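ABC sugar transporter, periplasmic sugar binding protein (Legionella pneumophila subsp. pneumophila, PDB 3ROT) probably binds a sugar in the periplasm and delivers it to an ABC transporter for uptake. Local coordinates at residues T127-Q139 with H186-A199. Residues are numbered along the deposited sequence; the frame is centred on the assembly and turned at random.
Sequences TPSAKRALVLNPQ and HPETNIIFCLTSQA
Arg132 and His186 illustrate how a strand end and the turn entering its neighbour can be joined by one long side chain. From a CB 3.9 Å from Thr189 CA, the arginine runs out extended, CG anti to the backbone N (chi1 -173°). CG skirts the Thr189 hydroxyl, and CD comes closer, 3.3 Å from Thr189 OG1. NE comes close to CD2 and CG of the imidazole and is hydrogen-bonded to the hydroxyl of Tyr182 of helix 172-185, whose own ring stacks on His186. The guanidinium runs parallel to the imidazole, the planes 2° apart, but displaced, so that His186 CD2 is seated over its face, 3.2 Å from Arg132 NH2. NH1, on the other branch, has Glu188 OE2 nearby but well out of the guanidinium plane, so that only charge is likely to act between them.

Strands 132-137 and 191-194 are adjacent and parallel in the five-stranded 2-1-3-4-5 sheet of one lobe of this periplasmic binding protein, and 143-158 and 172-185 are the helices of the intervening crossovers. Leu134 N and O pair with Ile191 O and Phe193 N, and Leu136 N continues the ladder to Phe193 O (2.9 Å, 174°). On one face Ala133 CB meets the edge of the Phe193 ring at CE2; on the other Leu136 CD1 packs on Ile192 CG2.

At the strand entrance, Asn190 OD1 accepts from Lys131 N (3.0 Å) and Arg132 N, while its ND2 donates to Ser129 O. At the far end Gln139 NE2 reaches Gln198 OE1 at 2.9 Å, on a lone pair; Thr196, the N-cap residue of helix 197-208, accepts from Gln198 N through OG1 and donates from it to the same Gln198 OE1.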
ATOM      1  N   THR A 127       6.110  27.583  -6.858  1.00 23.42           N
ATOM      2  CA  THR A 127       6.652  27.239  -8.170  1.00 25.53           C
ATOM      3  C   THR A 127       6.313  28.330  -9.201  1.00 27.88           C
ATOM      4  O   THR A 127       5.479  28.129 -10.089  1.00 26.02           O
ATOM      5  CB  THR A 127       6.105  25.870  -8.652  1.00 25.94           C
ATOM      6  OG1 THR A 127       6.457  24.848  -7.700  1.00 25.34           O
ATOM      7  CG2 THR A 127       6.693  25.503 -10.006  1.00 26.95           C
ATOM      8  N   PRO A 128       6.955  29.506  -9.079  1.00 29.62           N
ATOM      9  CA  PRO A 128       6.759  30.661  -9.970  1.00 32.70           C
ATOM     10  C   PRO A 128       7.057  30.341 -11.430  1.00 33.75           C
ATOM     11  O   PRO A 128       6.468  30.926 -12.337  1.00 35.36           O
ATOM     12  CB  PRO A 128       7.737  31.696  -9.415  1.00 32.28           C
ATOM     13  CG  PRO A 128       7.802  31.358  -7.973  1.00 33.88           C
ATOM     14  CD  PRO A 128       7.891  29.849  -7.994  1.00 30.74           C
ATOM     15  N   SER A 129       7.980  29.411 -11.649  1.00 32.89           N
ATOM     16  CA  SER A 129       8.371  29.010 -12.996  1.00 32.14           C
ATOM     17  C   SER A 129       7.352  28.080 -13.661  1.00 32.30           C
ATOM     18  O   SER A 129       7.603  27.555 -14.743  1.00 33.85           O
ATOM     19  CB  SER A 129       9.733  28.314 -12.946  1.00 31.91           C
ATOM     20  OG  SER A 129       9.656  27.109 -12.192  1.00 31.45           O
ATOM     21  N   ALA A 130       6.206  27.877 -13.014  1.00 33.45           N
ATOM     22  CA  ALA A 130       5.153  27.002 -13.537  1.00 35.50           C
ATOM     23  C   ALA A 130       4.867  27.184 -15.036  1.00 37.84           C
ATOM     24  O   ALA A 130       4.571  28.291 -15.493  1.00 37.80           O
ATOM     25  CB  ALA A 130       3.863  27.211 -12.734  1.00 34.82           C
ATOM     26  N   LYS A 131       4.943  26.082 -15.782  1.00 38.08           N
ATOM     27  CA  LYS A 131       4.700  26.074 -17.225  1.00 38.92           C
ATOM     28  C   LYS A 131       3.505  25.192 -17.578  1.00 37.03           C
ATOM     29  O   LYS A 131       2.604  25.606 -18.306  1.00 37.21           O
ATOM     30  CB  LYS A 131       5.922  25.530 -17.975  1.00 41.73           C
ATOM     31  CG  LYS A 131       7.203  26.320 -17.794  1.00 48.32           C
ATOM     32  CD  LYS A 131       7.155  27.653 -18.535  1.00 52.02           C
ATOM     33  CE  LYS A 131       8.489  28.391 -18.420  1.00 53.86           C
ATOM     34  NZ  LYS A 131       9.619  27.597 -18.987  1.00 53.44           N
ATOM     35  N   ARG A 132       3.519  23.967 -17.058  1.00 33.07           N
ATOM     36  CA  ARG A 132       2.471  23.000 -17.328  1.00 31.40           C
ATOM     37  C   ARG A 132       2.306  22.051 -16.134  1.00 30.47           C
ATOM     38  O   ARG A 132       3.291  21.509 -15.621  1.00 28.15           O
ATOM     39  CB  ARG A 132       2.843  22.201 -18.575  1.00 32.60           C
ATOM     40  CG  ARG A 132       1.765  21.265 -19.088  1.00 35.05           C
ATOM     41  CD  ARG A 132       2.317  20.368 -20.195  1.00 38.45           C
ATOM     42  NE  ARG A 132       1.253  19.767 -20.998  1.00 46.02           N
ATOM     43  CZ  ARG A 132       0.552  20.422 -21.920  1.00 48.07           C
ATOM     44  NH1 ARG A 132       0.799  21.703 -22.170  1.00 49.10           N
ATOM     45  NH2 ARG A 132      -0.403  19.796 -22.592  1.00 51.83           N
ATOM     46  N   ALA A 133       1.062  21.856 -15.704  1.00 28.53           N
ATOM     47  CA  ALA A 133       0.764  20.988 -14.568  1.00 28.33           C
ATOM     48  C   ALA A 133       0.008  19.739 -14.968  1.00 28.83           C
ATOM     49  O   ALA A 133      -0.794  19.750 -15.902  1.00 29.06           O
ATOM     50  CB  ALA A 133      -0.044  21.741 -13.522  1.00 26.79           C
ATOM     51  N   LEU A 134       0.261  18.664 -14.232  1.00 28.80           N
ATOM     52  CA  LEU A 134      -0.399  17.393 -14.472  1.00 29.09           C
ATOM     53  C   LEU A 134      -1.116  17.001 -13.182  1.00 29.49           C
ATOM     54  O   LEU A 134      -0.515  17.028 -12.108  1.00 31.21           O
ATOM     55  CB  LEU A 134       0.639  16.342 -14.853  1.00 29.35           C
ATOM     56  CG  LEU A 134       0.175  14.917 -15.147  1.00 32.45           C
ATOM     57  CD1 LEU A 134      -0.665  14.888 -16.421  1.00 31.35           C
ATOM     58  CD2 LEU A 134       1.410  14.007 -15.281  1.00 30.31           C
ATOM     59  N   VAL A 135      -2.401  16.672 -13.287  1.00 27.49           N
ATOM     60  CA  VAL A 135      -3.199  16.275 -12.131  1.00 26.39           C
ATOM     61  C   VAL A 135      -3.464  14.781 -12.194  1.00 26.94           C
ATOM     62  O   VAL A 135      -4.119  14.296 -13.128  1.00 26.75           O
ATOM     63  CB  VAL A 135      -4.556  17.007 -12.087  1.00 26.58           C
ATOM     64  CG1 VAL A 135      -5.379  16.505 -10.895  1.00 25.67           C
ATOM     65  CG2 VAL A 135      -4.332  18.511 -11.985  1.00 24.44           C
ATOM     66  N   LEU A 136      -2.969  14.056 -11.193  1.00 24.27           N
ATOM     67  CA  LEU A 136      -3.117  12.608 -11.156  1.00 22.75           C
ATOM     68  C   LEU A 136      -4.312  12.157 -10.311  1.00 24.27           C
ATOM     69  O   LEU A 136      -4.338  12.365  -9.102  1.00 23.44           O
ATOM     70  CB  LEU A 136      -1.827  11.977 -10.628  1.00 23.54           C
ATOM     71  CG  LEU A 136      -0.516  12.501 -11.240  1.00 22.85           C
ATOM     72  CD1 LEU A 136       0.644  11.675 -10.705  1.00 19.68           C
ATOM     73  CD2 LEU A 136      -0.559  12.414 -12.765  1.00 23.13           C
ATOM     74  N   ASN A 137      -5.298  11.545 -10.965  1.00 25.20           N
ATOM     75  CA  ASN A 137      -6.497  11.070 -10.286  1.00 26.89           C
ATOM     76  C   ASN A 137      -6.433   9.557 -10.154  1.00 27.43           C
ATOM     77  O   ASN A 137      -6.412   8.833 -11.154  1.00 28.12           O
ATOM     78  CB  ASN A 137      -7.759  11.452 -11.071  1.00 27.34           C
ATOM     79  CG  ASN A 137      -9.018  11.417 -10.208  1.00 27.88           C
ATOM     80  OD1 ASN A 137      -9.152  10.577  -9.317  1.00 27.09           O
ATOM     81  ND2 ASN A 137      -9.950  12.330 -10.477  1.00 30.26           N
ATOM     82  N   PRO A 138      -6.379   9.053  -8.914  1.00 28.93           N
ATOM     83  CA  PRO A 138      -6.318   7.600  -8.772  1.00 29.20           C
ATOM     84  C   PRO A 138      -7.693   6.959  -8.677  1.00 30.62           C
ATOM     85  O   PRO A 138      -7.807   5.733  -8.698  1.00 30.01           O
ATOM     86  CB  PRO A 138      -5.502   7.418  -7.499  1.00 28.33           C
ATOM     87  CG  PRO A 138      -5.963   8.558  -6.667  1.00 29.51           C
ATOM     88  CD  PRO A 138      -6.003   9.719  -7.653  1.00 28.65           C
ATOM     89  N   GLN A 139      -8.733   7.785  -8.573  1.00 30.43           N
ATOM     90  CA  GLN A 139     -10.083   7.257  -8.458  1.00 32.85           C
ATOM     91  C   GLN A 139     -11.180   8.035  -9.161  1.00 32.74           C
ATOM     92  O   GLN A 139     -11.956   8.740  -8.513  1.00 29.23           O
ATOM     93  CB  GLN A 139     -10.488   7.121  -6.990  1.00 35.08           C
ATOM     94  CG  GLN A 139      -9.703   6.121  -6.192  1.00 40.48           C
ATOM     95  CD  GLN A 139     -10.142   6.102  -4.742  1.00 43.25           C
ATOM     96  OE1 GLN A 139     -11.292   5.784  -4.432  1.00 45.41           O
ATOM     97  NE2 GLN A 139      -9.231   6.457  -3.844  1.00 43.00           N
ATOM     98  N   HIS A 186       5.058  15.471 -23.036  1.00 46.61           N
ATOM     99  CA  HIS A 186       5.112  16.848 -22.550  1.00 45.27           C
ATOM    100  C   HIS A 186       6.223  17.018 -21.523  1.00 43.76           C
ATOM    101  O   HIS A 186       5.962  17.185 -20.331  1.00 41.09           O
ATOM    102  CB  HIS A 186       3.772  17.261 -21.929  1.00 47.83           C
ATOM    103  CG  HIS A 186       2.617  17.176 -22.877  1.00 49.68           C
ATOM    104  ND1 HIS A 186       1.909  16.011 -23.088  1.00 50.41           N
ATOM    105  CD2 HIS A 186       2.076  18.100 -23.707  1.00 50.43           C
ATOM    106  CE1 HIS A 186       0.982  16.222 -24.005  1.00 50.39           C
ATOM    107  NE2 HIS A 186       1.062  17.480 -24.397  1.00 50.63           N
ATOM    108  N   PRO A 187       7.484  16.987 -21.979  1.00 43.04           N
ATOM    109  CA  PRO A 187       8.639  17.136 -21.090  1.00 42.21           C
ATOM    110  C   PRO A 187       8.679  18.442 -20.308  1.00 40.94           C
ATOM    111  O   PRO A 187       9.283  18.498 -19.241  1.00 40.33           O
ATOM    112  CB  PRO A 187       9.832  16.978 -22.036  1.00 43.34           C
ATOM    113  CG  PRO A 187       9.294  17.447 -23.349  1.00 43.57           C
ATOM    114  CD  PRO A 187       7.920  16.828 -23.377  1.00 43.31           C
ATOM    115  N   GLU A 188       8.036  19.482 -20.832  1.00 38.68           N
ATOM    116  CA  GLU A 188       8.019  20.779 -20.156  1.00 38.16           C
ATOM    117  C   GLU A 188       7.172  20.754 -18.873  1.00 35.50           C
ATOM    118  O   GLU A 188       7.249  21.676 -18.061  1.00 35.27           O
ATOM    119  CB  GLU A 188       7.495  21.880 -21.093  1.00 39.06           C
ATOM    120  CG  GLU A 188       6.012  21.780 -21.438  1.00 41.38           C
ATOM    121  CD  GLU A 188       5.718  20.783 -22.546  1.00 43.60           C
ATOM    122  OE1 GLU A 188       6.545  19.877 -22.779  1.00 43.39           O
ATOM    123  OE2 GLU A 188       4.646  20.901 -23.180  1.00 45.45           O
ATOM    124  N   THR A 189       6.365  19.708 -18.702  1.00 33.72           N
ATOM    125  CA  THR A 189       5.527  19.579 -17.511  1.00 32.03           C
ATOM    126  C   THR A 189       6.452  19.696 -16.305  1.00 30.50           C
ATOM    127  O   THR A 189       7.357  18.882 -16.148  1.00 31.72           O
ATOM    128  CB  THR A 189       4.827  18.198 -17.463  1.00 30.98           C
ATOM    129  OG1 THR A 189       4.067  17.996 -18.666  1.00 32.62           O
ATOM    130  CG2 THR A 189       3.897  18.111 -16.249  1.00 29.42           C
ATOM    131  N   ASN A 190       6.235  20.702 -15.463  1.00 28.86           N
ATOM    132  CA  ASN A 190       7.090  20.897 -14.292  1.00 27.94           C
ATOM    133  C   ASN A 190       6.358  20.930 -12.957  1.00 27.02           C
ATOM    134  O   ASN A 190       6.958  21.197 -11.911  1.00 28.84           O
ATOM    135  CB  ASN A 190       7.950  22.159 -14.456  1.00 27.70           C
ATOM    136  CG  ASN A 190       7.131  23.411 -14.744  1.00 29.27           C
ATOM    137  OD1 ASN A 190       5.907  23.362 -14.885  1.00 28.45           O
ATOM    138  ND2 ASN A 190       7.815  24.545 -14.835  1.00 27.92           N
ATOM    139  N   ILE A 191       5.060  20.664 -12.992  1.00 27.00           N
ATOM    140  CA  ILE A 191       4.276  20.626 -11.774  1.00 27.04           C
ATOM    141  C   ILE A 191       3.350  19.425 -11.772  1.00 25.81           C
ATOM    142  O   ILE A 191       2.652  19.160 -12.755  1.00 25.08           O
ATOM    143  CB  ILE A 191       3.413  21.882 -11.582  1.00 30.28           C
ATOM    144  CG1 ILE A 191       4.294  23.107 -11.354  1.00 33.32           C
ATOM    145  CG2 ILE A 191       2.499  21.690 -10.381  1.00 33.43           C
ATOM    146  CD1 ILE A 191       3.511  24.343 -10.919  1.00 34.40           C
ATOM    147  N   ILE A 192       3.357  18.691 -10.665  1.00 23.33           N
ATOM    148  CA  ILE A 192       2.482  17.541 -10.526  1.00 20.91           C
ATOM    149  C   ILE A 192       1.658  17.652  -9.252  1.00 21.56           C
ATOM    150  O   ILE A 192       2.182  17.941  -8.170  1.00 20.85           O
ATOM    151  CB  ILE A 192       3.259  16.212 -10.502  1.00 22.86           C
ATOM    152  CG1 ILE A 192       4.007  16.013 -11.830  1.00 24.10           C
ATOM    153  CG2 ILE A 192       2.286  15.051 -10.279  1.00 21.90           C
ATOM    154  CD1 ILE A 192       4.792  14.714 -11.925  1.00 22.20           C
ATOM    155  N   PHE A 193       0.356  17.449  -9.405  1.00 20.06           N
ATOM    156  CA  PHE A 193      -0.582  17.487  -8.294  1.00 22.51           C
ATOM    157  C   PHE A 193      -1.119  16.072  -8.097  1.00 22.25           C
ATOM    158  O   PHE A 193      -1.735  15.521  -9.005  1.00 26.42           O
ATOM    159  CB  PHE A 193      -1.780  18.388  -8.612  1.00 21.92           C
ATOM    160  CG  PHE A 193      -1.479  19.855  -8.603  1.00 22.84           C
ATOM    161  CD1 PHE A 193      -1.604  20.597  -7.427  1.00 20.52           C
ATOM    162  CD2 PHE A 193      -1.115  20.509  -9.776  1.00 22.44           C
ATOM    163  CE1 PHE A 193      -1.375  21.968  -7.421  1.00 18.92           C
ATOM    164  CE2 PHE A 193      -0.884  21.884  -9.776  1.00 21.64           C
ATOM    165  CZ  PHE A 193      -1.015  22.611  -8.594  1.00 23.11           C
ATOM    166  N   CYS A 194      -0.895  15.490  -6.923  1.00 22.77           N
ATOM    167  CA  CYS A 194      -1.417  14.150  -6.627  1.00 20.72           C
ATOM    168  C   CYS A 194      -2.656  14.345  -5.760  1.00 22.75           C
ATOM    169  O   CYS A 194      -2.571  14.948  -4.685  1.00 22.78           O
ATOM    170  CB  CYS A 194      -0.399  13.320  -5.862  1.00 22.30           C
ATOM    171  SG  CYS A 194       1.112  12.981  -6.777  1.00 24.85           S
ATOM    172  N   LEU A 195      -3.795  13.834  -6.223  1.00 19.22           N
ATOM    173  CA  LEU A 195      -5.045  13.987  -5.491  1.00 20.26           C
ATOM    174  C   LEU A 195      -5.090  13.212  -4.175  1.00 20.78           C
ATOM    175  O   LEU A 195      -5.859  13.557  -3.287  1.00 21.38           O
ATOM    176  CB  LEU A 195      -6.237  13.628  -6.393  1.00 19.61           C
ATOM    177  CG  LEU A 195      -6.365  14.559  -7.618  1.00 20.05           C
ATOM    178  CD1 LEU A 195      -7.578  14.191  -8.454  1.00 21.77           C
ATOM    179  CD2 LEU A 195      -6.471  16.001  -7.147  1.00 20.06           C
ATOM    180  N   THR A 196      -4.278  12.162  -4.057  1.00 22.25           N
ATOM    181  CA  THR A 196      -4.179  11.396  -2.803  1.00 23.26           C
ATOM    182  C   THR A 196      -2.795  10.756  -2.761  1.00 24.25           C
ATOM    183  O   THR A 196      -2.060  10.785  -3.755  1.00 23.28           O
ATOM    184  CB  THR A 196      -5.219  10.259  -2.681  1.00 22.18           C
ATOM    185  OG1 THR A 196      -4.790   9.141  -3.461  1.00 23.61           O
ATOM    186  CG2 THR A 196      -6.595  10.708  -3.153  1.00 24.48           C
ATOM    187  N   SER A 197      -2.441  10.166  -1.623  1.00 23.35           N
ATOM    188  CA  SER A 197      -1.139   9.529  -1.491  1.00 23.83           C
ATOM    189  C   SER A 197      -1.021   8.290  -2.386  1.00 23.39           C
ATOM    190  O   SER A 197       0.086   7.829  -2.674  1.00 24.89           O
ATOM    191  CB  SER A 197      -0.878   9.162  -0.028  1.00 26.26           C
ATOM    192  OG  SER A 197      -1.858   8.267   0.456  1.00 31.09           O
ATOM    193  N   GLN A 198      -2.149   7.752  -2.841  1.00 22.52           N
ATOM    194  CA  GLN A 198      -2.104   6.574  -3.717  1.00 25.31           C
ATOM    195  C   GLN A 198      -1.422   6.894  -5.048  1.00 24.29           C
ATOM    196  O   GLN A 198      -0.849   6.011  -5.695  1.00 23.89           O
ATOM    197  CB  GLN A 198      -3.506   6.054  -4.001  1.00 28.50           C
ATOM    198  CG  GLN A 198      -4.280   5.621  -2.774  1.00 34.54           C
ATOM    199  CD  GLN A 198      -5.762   5.531  -3.073  1.00 36.93           C
ATOM    200  OE1 GLN A 198      -6.387   6.517  -3.496  1.00 35.62           O
ATOM    201  NE2 GLN A 198      -6.332   4.354  -2.867  1.00 38.80           N
ATOM    202  N   ALA A 199      -1.521   8.151  -5.475  1.00 22.75           N
ATOM    203  CA  ALA A 199      -0.876   8.575  -6.708  1.00 24.95           C
ATOM    204  C   ALA A 199       0.576   8.915  -6.379  1.00 25.96           C
ATOM    205  O   ALA A 199       1.492   8.595  -7.137  1.00 27.57           O
ATOM    206  CB  ALA A 199      -1.583   9.808  -7.293  1.00 22.73           C
TER